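PDB 4CIT: vanadium-dependent haloperoxidase from Zobellia galactanivorans, which is a bacterial iodoperoxidase that binds vanadate and probably uses hydrogen peroxide to oxidise iodide, as its vanadium haloperoxidase relatives do with their halides. Local coordinates for residues A[63-74]-A[311-322]; A[288-296]-A[368-379]. All coordinates share one frame; numbering follows the deposited sequence.

Contact 1. Residues A[63-74]-A[311-322]; sequences SRIFAYPNVAAY and LFAYTKASVAMA
N70 and S318 meet because each first torsion aims its polar end into the interface: CG of N70 stands beside its own backbone N (chi1 -70°), while OG of S318 lies between its backbone N and carbonyl carbon. The N70 side chain thereby enters, as a knob into a hole, the space framed by L311, Y314, T315 and S318. Its ND2 sends a weak but nearly straight hydrogen bond to S318 OG (3.3 Å, N-H...O 165°). That hydroxyl donates in turn to Y314 O at 2.8 Å, on the other face of the carbonyl from S318 N. T315 OG1 donates to L311 O and lies against N70 O and Y74 CB. Apolar contacts flank this row: L311 CD2 presses on A73 CB at 3.5 Å, and the V71 and V319 side chains cross at about a right angle, CG2 to CG2 3.8 Å. One water donates to S63 O and S318 O, another to A322 O and S63 OG, which is also hydrogen-bonded to P60 O. The segment axes, mostly antiparallel (143°), approach to 8.2 Å. The chemistry implies close helix packing whose direct polar link is one weak bond, with two bridging waters supplying the rest.

Contact 2. Residues A[288-296]-A[368-379]; sequences PGAHWMGIA and HSVVSGAASVVL. With VO4 (vanadate ion), chain D; VO4 (vanadate ion), chain C.
P288 lies over one face of the H368 imidazole, its CG 3.6 Å from the ring centroid and close to the ring normal, a CH-pi contact. Vanadate approaches the same ring elsewhere: the single N-H of H368 ND1 is shared between O2 of the chain D ion at 3.0 Å and O1 of the chain C ion at 3.1 Å, the latter at the ring edge. On the far side of the imidazole, NE2 is bonded to the backbone carbonyls of W266 and D267, which together with P288 fixes the ring's rotation.

One turn on, W292 NE1 donates to S372 OG at 2.8 Å. The bond is bent (130°), with the hydroxyl 35° out of the indole plane, consistent with the indole lying flat against helix 367-383: S372 CA and A375 CB share one face, I295 CD1 takes the other, and L379 CD1 meets the edge. S372 OG, beside its own backbone N, passes the link on to H368 O at 2.7 Å. Replacing W292 by a leucine would probably leave S372 OG without its indole donor and open a gap among A375, S376 and L379. Farther along, A296 CB touches L379 CD2 at 3.9 Å.

The two segments run nearly parallel (22°), their axes approaching to 9.9 Å. H368, closing the Ser-Gly-His motif (S366-G367-H368) at the start of helix 367-383, with S366 and R418 also bonded to vanadate, is characteristic of the vanadate site of the PAP2/haloperoxidase helical fold.

Contacts 1 and 2 are adjacent parts of one helical core, their centres 12 Å apart. M321, on segment 311-322, joins them: its SD lies 3.6 Å from W292 CB and its CE 3.6 Å from M293 SD. F66 CE2 packs on A290 CA, and A320 CB on V378 CG2, so both helices of contact 1 touch contact 2. Only contact 2 reaches vanadate directly, through H368; in contact 1 the side chain of S63 remains about 12 Å from a bound vanadate, while that of Y74, at the other end, is about 7 Å from the bound sodium. The segments alternate along the chain, so the two pairings cross; helix 307-335 directly follows helix 288-302.

Contact 1. Residues A[63-74]-A[311-322]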
loop_
_atom_site.group_PDB
_atom_site.type_symbol
_atom_site.label_atom_id
_atom_site.label_comp_id
_atom_site.label_asym_id
_atom_site.label_seq_id
_atom_site.Cartn_x
_atom_site.Cartn_y
_atom_site.Cartn_z
ATOM N N SER A 63 3.975 -2.962 0.183
ATOM C CA SER A 63 3.886 -1.772 -0.659
ATOM C C SER A 63 4.921 -1.772 -1.775
ATOM O O SER A 63 4.706 -1.323 -2.894
ATOM C CB SER A 63 3.966 -0.478 0.153
ATOM O OG SER A 63 5.242 -0.337 0.745
ATOM N N ARG A 64 6.037 -2.413 -1.486
ATOM C CA ARG A 64 7.132 -2.512 -2.443
ATOM C C ARG A 64 6.726 -3.541 -3.562
ATOM O O ARG A 64 6.977 -3.378 -4.748
ATOM C CB ARG A 64 8.389 -2.949 -1.707
ATOM C CG ARG A 64 9.607 -3.197 -2.576
ATOM C CD ARG A 64 10.893 -3.485 -1.746
ATOM N NE ARG A 64 12.029 -3.687 -2.622
ATOM C CZ ARG A 64 12.438 -4.790 -3.183
ATOM N NH1 ARG A 64 11.802 -5.950 -2.998
ATOM N NH2 ARG A 64 13.504 -4.731 -3.927
ATOM N N ILE A 65 6.084 -4.621 -3.152
ATOM C CA ILE A 65 5.547 -5.688 -4.061
ATOM C C ILE A 65 4.510 -5.144 -5.054
ATOM O O ILE A 65 4.509 -5.516 -6.200
ATOM C CB ILE A 65 4.981 -6.835 -3.220
ATOM C CG1 ILE A 65 6.155 -7.504 -2.457
ATOM C CG2 ILE A 65 4.345 -7.875 -4.143
ATOM C CD1 ILE A 65 5.715 -8.517 -1.424
ATOM N N PHE A 66 3.641 -4.214 -4.631
ATOM C CA PHE A 66 2.673 -3.584 -5.519
ATOM C C PHE A 66 3.307 -2.583 -6.476
ATOM O O PHE A 66 2.921 -2.548 -7.621
ATOM C CB PHE A 66 1.580 -2.862 -4.717
ATOM C CG PHE A 66 0.614 -3.795 -4.082
ATOM C CD1 PHE A 66 -0.083 -4.697 -4.829
ATOM C CD2 PHE A 66 0.345 -3.691 -2.738
ATOM C CE1 PHE A 66 -0.994 -5.537 -4.227
ATOM C CE2 PHE A 66 -0.521 -4.552 -2.106
ATOM C CZ PHE A 66 -1.199 -5.488 -2.862
ATOM N N ALA A 67 4.296 -1.812 -6.031
ATOM C CA ALA A 67 4.789 -0.713 -6.829
ATOM C C ALA A 67 5.614 -1.036 -8.053
ATOM O O ALA A 67 5.326 -0.529 -9.134
ATOM C CB ALA A 67 5.591 0.251 -5.980
ATOM N N TYR A 68 6.629 -1.881 -7.896
ATOM C CA TYR A 68 7.528 -2.165 -8.974
ATOM C C TYR A 68 6.854 -2.803 -10.227
ATOM O O TYR A 68 7.145 -2.401 -11.354
ATOM C CB TYR A 68 8.710 -3.018 -8.552
ATOM C CG TYR A 68 9.755 -2.194 -7.836
ATOM C CD1 TYR A 68 10.575 -1.273 -8.538
ATOM C CD2 TYR A 68 9.961 -2.368 -6.509
ATOM C CE1 TYR A 68 11.576 -0.536 -7.879
ATOM C CE2 TYR A 68 10.920 -1.607 -5.812
ATOM C CZ TYR A 68 11.740 -0.718 -6.496
ATOM O OH TYR A 68 12.696 -0.033 -5.828
ATOM N N PRO A 69 5.994 -3.792 -10.051
ATOM C CA PRO A 69 5.364 -4.364 -11.222
ATOM C C PRO A 69 4.438 -3.368 -11.952
ATOM O O PRO A 69 4.375 -3.363 -13.179
ATOM C CB PRO A 69 4.590 -5.523 -10.649
ATOM C CG PRO A 69 5.346 -5.905 -9.387
ATOM C CD PRO A 69 5.622 -4.555 -8.819
ATOM N N ASN A 70 3.744 -2.503 -11.225
ATOM C CA ASN A 70 3.012 -1.452 -11.887
ATOM C C ASN A 70 3.881 -0.512 -12.643
ATOM O O ASN A 70 3.525 -0.112 -13.788
ATOM C CB ASN A 70 2.118 -0.692 -10.887
ATOM C CG ASN A 70 0.977 -1.534 -10.414
ATOM O OD1 ASN A 70 0.379 -2.339 -11.206
ATOM N ND2 ASN A 70 0.508 -1.242 -9.196
ATOM N N VAL A 71 5.042 -0.096 -12.103
ATOM C CA VAL A 71 5.927 0.805 -12.826
ATOM C C VAL A 71 6.345 0.176 -14.130
ATOM O O VAL A 71 6.393 0.886 -15.172
ATOM C CB VAL A 71 7.157 1.252 -11.946
ATOM C CG1 VAL A 71 8.223 1.974 -12.718
ATOM C CG2 VAL A 71 6.670 2.110 -10.799
ATOM N N ALA A 72 6.744 -1.117 -14.092
ATOM C CA ALA A 72 7.104 -1.803 -15.337
ATOM C C ALA A 72 6.025 -1.788 -16.437
ATOM O O ALA A 72 6.282 -1.419 -17.598
ATOM C CB ALA A 72 7.577 -3.251 -15.057
ATOM N N ALA A 73 4.803 -2.141 -16.048
ATOM C CA ALA A 73 3.691 -2.068 -16.982
ATOM C C ALA A 73 3.392 -0.690 -17.466
ATOM O O ALA A 73 3.188 -0.453 -18.684
ATOM C CB ALA A 73 2.488 -2.625 -16.305
ATOM N N TYR A 74 3.401 0.277 -16.549
ATOM C CA TYR A 74 3.165 1.665 -16.911
ATOM C C TYR A 74 4.189 2.164 -17.873
ATOM O O TYR A 74 3.875 2.822 -18.893
ATOM C CB TYR A 74 3.159 2.587 -15.642
ATOM C CG TYR A 74 2.977 4.042 -16.051
ATOM C CD1 TYR A 74 1.727 4.516 -16.366
ATOM C CD2 TYR A 74 4.108 4.877 -16.224
ATOM C CE1 TYR A 74 1.556 5.760 -16.914
ATOM C CE2 TYR A 74 3.945 6.166 -16.728
ATOM C CZ TYR A 74 2.641 6.624 -16.950
ATOM O OH TYR A 74 2.452 7.905 -17.427
ATOM N N LEU A 311 -3.913 1.581 -15.347
ATOM C CA LEU A 311 -2.502 1.518 -14.963
ATOM C C LEU A 311 -1.903 2.742 -14.450
ATOM O O LEU A 311 -1.187 2.742 -13.479
ATOM C CB LEU A 311 -1.722 0.953 -16.127
ATOM C CG LEU A 311 -0.393 0.374 -15.919
ATOM C CD1 LEU A 311 -0.291 -0.532 -14.674
ATOM C CD2 LEU A 311 -0.041 -0.358 -17.226
ATOM N N PHE A 312 -2.226 3.880 -15.067
ATOM C CA PHE A 312 -1.911 5.163 -14.554
ATOM C C PHE A 312 -2.360 5.326 -13.109
ATOM O O PHE A 312 -1.559 5.722 -12.263
ATOM C CB PHE A 312 -2.586 6.165 -15.455
ATOM C CG PHE A 312 -2.672 7.552 -14.939
ATOM C CD1 PHE A 312 -1.623 8.397 -14.996
ATOM C CD2 PHE A 312 -3.895 8.048 -14.524
ATOM C CE1 PHE A 312 -1.745 9.721 -14.544
ATOM C CE2 PHE A 312 -4.041 9.362 -14.151
ATOM C CZ PHE A 312 -2.970 10.192 -14.104
ATOM N N ALA A 313 -3.576 5.028 -12.832
ATOM C CA ALA A 313 -4.066 5.205 -11.528
ATOM C C ALA A 313 -3.365 4.281 -10.476
ATOM O O ALA A 313 -2.951 4.714 -9.345
ATOM C CB ALA A 313 -5.543 4.998 -11.485
ATOM N N TYR A 314 -3.233 2.994 -10.851
ATOM C CA TYR A 314 -2.593 2.060 -9.945
ATOM C C TYR A 314 -1.126 2.412 -9.694
ATOM O O TYR A 314 -0.592 2.225 -8.602
ATOM C CB TYR A 314 -2.658 0.611 -10.435
ATOM C CG TYR A 314 -3.990 0.030 -10.624
ATOM C CD1 TYR A 314 -5.126 0.656 -10.219
ATOM C CD2 TYR A 314 -4.119 -1.226 -11.160
ATOM C CE1 TYR A 314 -6.378 0.042 -10.377
ATOM C CE2 TYR A 314 -5.350 -1.871 -11.296
ATOM C CZ TYR A 314 -6.491 -1.184 -10.931
ATOM O OH TYR A 314 -7.748 -1.731 -11.160
ATOM N N THR A 315 -0.441 2.924 -10.713
ATOM C CA THR A 315 0.927 3.292 -10.575
ATOM C C THR A 315 1.141 4.479 -9.741
ATOM O O THR A 315 1.984 4.460 -8.802
ATOM C CB THR A 315 1.558 3.448 -11.976
ATOM O OG1 THR A 315 1.362 2.200 -12.682
ATOM C CG2 THR A 315 3.044 3.661 -11.827
ATOM N N LYS A 316 0.344 5.523 -9.966
ATOM C CA LYS A 316 0.495 6.714 -9.145
ATOM C C LYS A 316 0.157 6.361 -7.643
ATOM O O LYS A 316 0.893 6.812 -6.744
ATOM C CB LYS A 316 -0.342 7.856 -9.702
ATOM C CG LYS A 316 0.080 9.207 -9.190
ATOM C CD LYS A 316 -0.763 10.375 -9.711
ATOM C CE LYS A 316 -0.787 10.570 -11.184
ATOM N NZ LYS A 316 -1.290 11.942 -11.588
ATOM N N ALA A 317 -0.849 5.571 -7.426
ATOM C CA ALA A 317 -1.278 5.161 -6.050
ATOM C C ALA A 317 -0.247 4.290 -5.345
ATOM O O ALA A 317 0.134 4.547 -4.160
ATOM C CB ALA A 317 -2.638 4.522 -6.021
ATOM N N SER A 318 0.284 3.302 -6.081
ATOM C CA SER A 318 1.208 2.371 -5.478
ATOM C C SER A 318 2.550 3.049 -5.197
ATOM O O SER A 318 3.167 2.745 -4.171
ATOM C CB SER A 318 1.306 1.066 -6.232
ATOM O OG SER A 318 1.848 1.274 -7.517
ATOM N N VAL A 319 3.051 3.879 -6.103
ATOM C CA VAL A 319 4.253 4.639 -5.819
ATOM C C VAL A 319 4.124 5.570 -4.602
ATOM O O VAL A 319 4.946 5.567 -3.687
ATOM C CB VAL A 319 4.707 5.394 -7.058
ATOM C CG1 VAL A 319 5.786 6.359 -6.718
ATOM C CG2 VAL A 319 5.172 4.376 -8.120
ATOM N N ALA A 320 3.009 6.284 -4.522
ATOM C CA ALA A 320 2.752 7.093 -3.360
ATOM C C ALA A 320 2.708 6.247 -2.073
ATOM O O ALA A 320 3.281 6.716 -1.049
ATOM C CB ALA A 320 1.503 7.916 -3.534
ATOM N N MET A 321 1.993 5.120 -2.058
ATOM C CA MET A 321 1.905 4.335 -0.861
ATOM C C MET A 321 3.267 3.786 -0.411
ATOM O O MET A 321 3.495 3.624 0.803
ATOM C CB MET A 321 0.894 3.229 -1.014
ATOM C CG MET A 321 -0.531 3.739 -0.999
ATOM S SD MET A 321 -1.766 2.379 -0.963
ATOM C CE MET A 321 -1.880 1.911 -2.602
ATOM N N ALA A 322 4.111 3.403 -1.363
ATOM C CA ALA A 322 5.413 2.805 -1.023
ATOM C C ALA A 322 6.203 3.940 -0.349
ATOM O O ALA A 322 6.810 3.702 0.752
ATOM C CB ALA A 322 6.126 2.308 -2.239
HETATM O O HOH W 1 7.760 1.120 0.843
HETATM O O HOH W 2 2.488 0.346 -2.965
#

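Contact 2. Residues A[288-296]-A[368-379]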
loop_
_atom_site.group_PDB
_atom_site.type_symbol
_atom_site.label_atom_id
_atom_site.label_comp_id
_atom_site.label_asym_id
_atom_site.label_seq_id
_atom_site.Cartn_x
_atom_site.Cartn_y
_atom_site.Cartn_z
ATOM N N PRO A 288 -2.944 -2.667 4.897
ATOM C CA PRO A 288 -3.571 -1.434 4.484
ATOM C C PRO A 288 -3.253 -1.000 3.066
ATOM O O PRO A 288 -4.136 -0.428 2.379
ATOM C CB PRO A 288 -3.002 -0.393 5.491
ATOM C CG PRO A 288 -2.797 -1.203 6.707
ATOM C CD PRO A 288 -2.240 -2.523 6.201
ATOM N N GLY A 289 -2.032 -1.210 2.602
ATOM C CA GLY A 289 -1.694 -0.902 1.198
ATOM C C GLY A 289 -2.512 -1.680 0.182
ATOM O O GLY A 289 -2.992 -1.148 -0.839
ATOM N N ALA A 290 -2.702 -2.967 0.491
ATOM C CA ALA A 290 -3.559 -3.849 -0.331
ATOM C C ALA A 290 -4.992 -3.406 -0.343
ATOM O O ALA A 290 -5.671 -3.436 -1.388
ATOM C CB ALA A 290 -3.442 -5.318 0.113
ATOM N N HIS A 291 -5.505 -2.914 0.815
ATOM C CA HIS A 291 -6.866 -2.471 0.854
ATOM C C HIS A 291 -7.049 -1.254 -0.078
ATOM O O HIS A 291 -8.051 -1.207 -0.839
ATOM C CB HIS A 291 -7.196 -2.126 2.277
ATOM C CG HIS A 291 -8.640 -1.833 2.545
ATOM N ND1 HIS A 291 -9.188 -1.996 3.802
ATOM C CD2 HIS A 291 -9.654 -1.429 1.750
ATOM C CE1 HIS A 291 -10.486 -1.758 3.753
ATOM N NE2 HIS A 291 -10.778 -1.304 2.546
ATOM N N TRP A 292 -6.089 -0.336 -0.061
ATOM C CA TRP A 292 -6.179 0.838 -0.939
ATOM C C TRP A 292 -5.981 0.499 -2.410
ATOM O O TRP A 292 -6.548 1.149 -3.241
ATOM C CB TRP A 292 -5.280 1.981 -0.438
ATOM C CG TRP A 292 -5.945 2.695 0.712
ATOM C CD1 TRP A 292 -5.751 2.444 2.059
ATOM C CD2 TRP A 292 -6.941 3.704 0.633
ATOM N NE1 TRP A 292 -6.565 3.271 2.818
ATOM C CE2 TRP A 292 -7.329 4.023 1.947
ATOM C CE3 TRP A 292 -7.577 4.335 -0.427
ATOM C CZ2 TRP A 292 -8.285 5.007 2.216
ATOM C CZ3 TRP A 292 -8.487 5.342 -0.171
ATOM C CH2 TRP A 292 -8.857 5.639 1.154
ATOM N N MET A 293 -5.189 -0.510 -2.706
ATOM C CA MET A 293 -5.116 -1.053 -4.029
ATOM C C MET A 293 -6.464 -1.583 -4.477
ATOM O O MET A 293 -6.881 -1.384 -5.621
ATOM C CB MET A 293 -3.998 -2.098 -4.214
ATOM C CG MET A 293 -2.639 -1.542 -4.081
ATOM S SD MET A 293 -2.147 -0.349 -5.382
ATOM C CE MET A 293 -2.252 -1.413 -6.750
ATOM N N GLY A 294 -7.205 -2.206 -3.569
ATOM C CA GLY A 294 -8.488 -2.643 -3.815
ATOM C C GLY A 294 -9.495 -1.511 -4.087
ATOM O O GLY A 294 -10.348 -1.622 -5.022
ATOM N N ILE A 295 -9.385 -0.405 -3.324
ATOM C CA ILE A 295 -10.214 0.776 -3.572
ATOM C C ILE A 295 -9.853 1.427 -4.903
ATOM O O ILE A 295 -10.804 1.828 -5.626
ATOM C CB ILE A 295 -10.080 1.788 -2.410
ATOM C CG1 ILE A 295 -10.614 1.107 -1.142
ATOM C CG2 ILE A 295 -10.721 3.130 -2.696
ATOM C CD1 ILE A 295 -10.429 1.859 0.111
ATOM N N ALA A 296 -8.574 1.409 -5.264
ATOM C CA ALA A 296 -8.203 1.928 -6.583
ATOM C C ALA A 296 -8.852 1.132 -7.708
ATOM O O ALA A 296 -9.319 1.690 -8.688
ATOM C CB ALA A 296 -6.742 1.919 -6.742
ATOM N N HIS A 368 -1.801 3.150 9.115
ATOM C CA HIS A 368 -3.071 3.281 8.496
ATOM C C HIS A 368 -3.355 4.712 8.120
ATOM O O HIS A 368 -3.916 5.022 7.038
ATOM C CB HIS A 368 -4.202 2.805 9.414
ATOM C CG HIS A 368 -4.340 1.344 9.507
ATOM N ND1 HIS A 368 -3.409 0.551 10.141
ATOM C CD2 HIS A 368 -5.368 0.521 9.141
ATOM C CE1 HIS A 368 -3.809 -0.715 10.052
ATOM N NE2 HIS A 368 -5.014 -0.742 9.517
ATOM N N SER A 369 -3.056 5.629 9.050
ATOM C CA SER A 369 -3.302 7.044 8.848
ATOM C C SER A 369 -2.471 7.681 7.743
ATOM O O SER A 369 -3.042 8.369 6.841
ATOM C CB SER A 369 -3.156 7.874 10.119
ATOM O OG SER A 369 -4.054 7.322 11.081
ATOM N N VAL A 370 -1.176 7.354 7.731
ATOM C CA VAL A 370 -0.290 7.900 6.747
ATOM C C VAL A 370 -0.644 7.338 5.344
ATOM O O VAL A 370 -0.687 8.094 4.356
ATOM C CB VAL A 370 1.202 7.712 7.113
ATOM C CG1 VAL A 370 2.076 8.263 5.990
ATOM C CG2 VAL A 370 1.654 8.396 8.432
ATOM N N VAL A 371 -0.791 6.010 5.225
ATOM C CA VAL A 371 -0.977 5.345 3.932
ATOM C C VAL A 371 -2.308 5.720 3.371
ATOM O O VAL A 371 -2.410 6.068 2.218
ATOM C CB VAL A 371 -0.772 3.824 4.001
ATOM C CG1 VAL A 371 -0.930 3.143 2.658
ATOM C CG2 VAL A 371 0.630 3.553 4.579
ATOM N N SER A 372 -3.347 5.823 4.209
ATOM C CA SER A 372 -4.675 6.258 3.746
ATOM C C SER A 372 -4.692 7.681 3.335
ATOM O O SER A 372 -5.358 8.042 2.358
ATOM C CB SER A 372 -5.706 6.088 4.877
ATOM O OG SER A 372 -5.758 4.709 5.128
ATOM N N GLY A 373 -3.971 8.530 4.062
ATOM C CA GLY A 373 -3.822 9.924 3.700
ATOM C C GLY A 373 -3.238 10.104 2.308
ATOM O O GLY A 373 -3.732 10.866 1.466
ATOM N N ALA A 374 -2.175 9.410 2.072
ATOM C CA ALA A 374 -1.495 9.471 0.781
ATOM C C ALA A 374 -2.364 8.886 -0.321
ATOM O O ALA A 374 -2.453 9.506 -1.447
ATOM C CB ALA A 374 -0.166 8.765 0.848
ATOM N N ALA A 375 -2.865 7.686 -0.103
ATOM C CA ALA A 375 -3.649 7.041 -1.127
ATOM C C ALA A 375 -4.895 7.896 -1.492
ATOM O O ALA A 375 -5.304 7.958 -2.659
ATOM C CB ALA A 375 -4.033 5.657 -0.688
ATOM N N SER A 376 -5.595 8.395 -0.493
ATOM C CA SER A 376 -6.726 9.282 -0.662
ATOM C C SER A 376 -6.473 10.517 -1.566
ATOM O O SER A 376 -7.295 10.928 -2.453
ATOM C CB SER A 376 -7.110 9.822 0.687
ATOM O OG SER A 376 -8.381 10.443 0.585
ATOM N N VAL A 377 -5.365 11.152 -1.308
ATOM C CA VAL A 377 -4.933 12.302 -2.112
ATOM C C VAL A 377 -4.734 11.934 -3.563
ATOM O O VAL A 377 -5.216 12.591 -4.479
ATOM C CB VAL A 377 -3.683 12.975 -1.522
ATOM C CG1 VAL A 377 -3.053 13.906 -2.521
ATOM C CG2 VAL A 377 -4.078 13.734 -0.263
ATOM N N VAL A 378 -4.015 10.843 -3.806
ATOM C CA VAL A 378 -3.803 10.369 -5.176
ATOM C C VAL A 378 -5.091 10.004 -5.866
ATOM O O VAL A 378 -5.330 10.486 -6.985
ATOM C CB VAL A 378 -2.810 9.152 -5.235
ATOM C CG1 VAL A 378 -2.705 8.639 -6.667
ATOM C CG2 VAL A 378 -1.473 9.613 -4.735
ATOM N N LEU A 379 -5.976 9.248 -5.207
ATOM C CA LEU A 379 -7.203 8.825 -5.867
ATOM C C LEU A 379 -8.147 10.001 -6.078
ATOM O O LEU A 379 -8.897 10.041 -7.065
ATOM C CB LEU A 379 -7.895 7.685 -5.063
ATOM C CG LEU A 379 -7.034 6.398 -5.074
ATOM C CD1 LEU A 379 -7.720 5.352 -4.191
ATOM C CD2 LEU A 379 -6.750 5.783 -6.415
HETATM O O2 VO4 D . -2.292 2.251 12.326
HETATM O O1 VO4 C . -0.568 0.068 11.323
#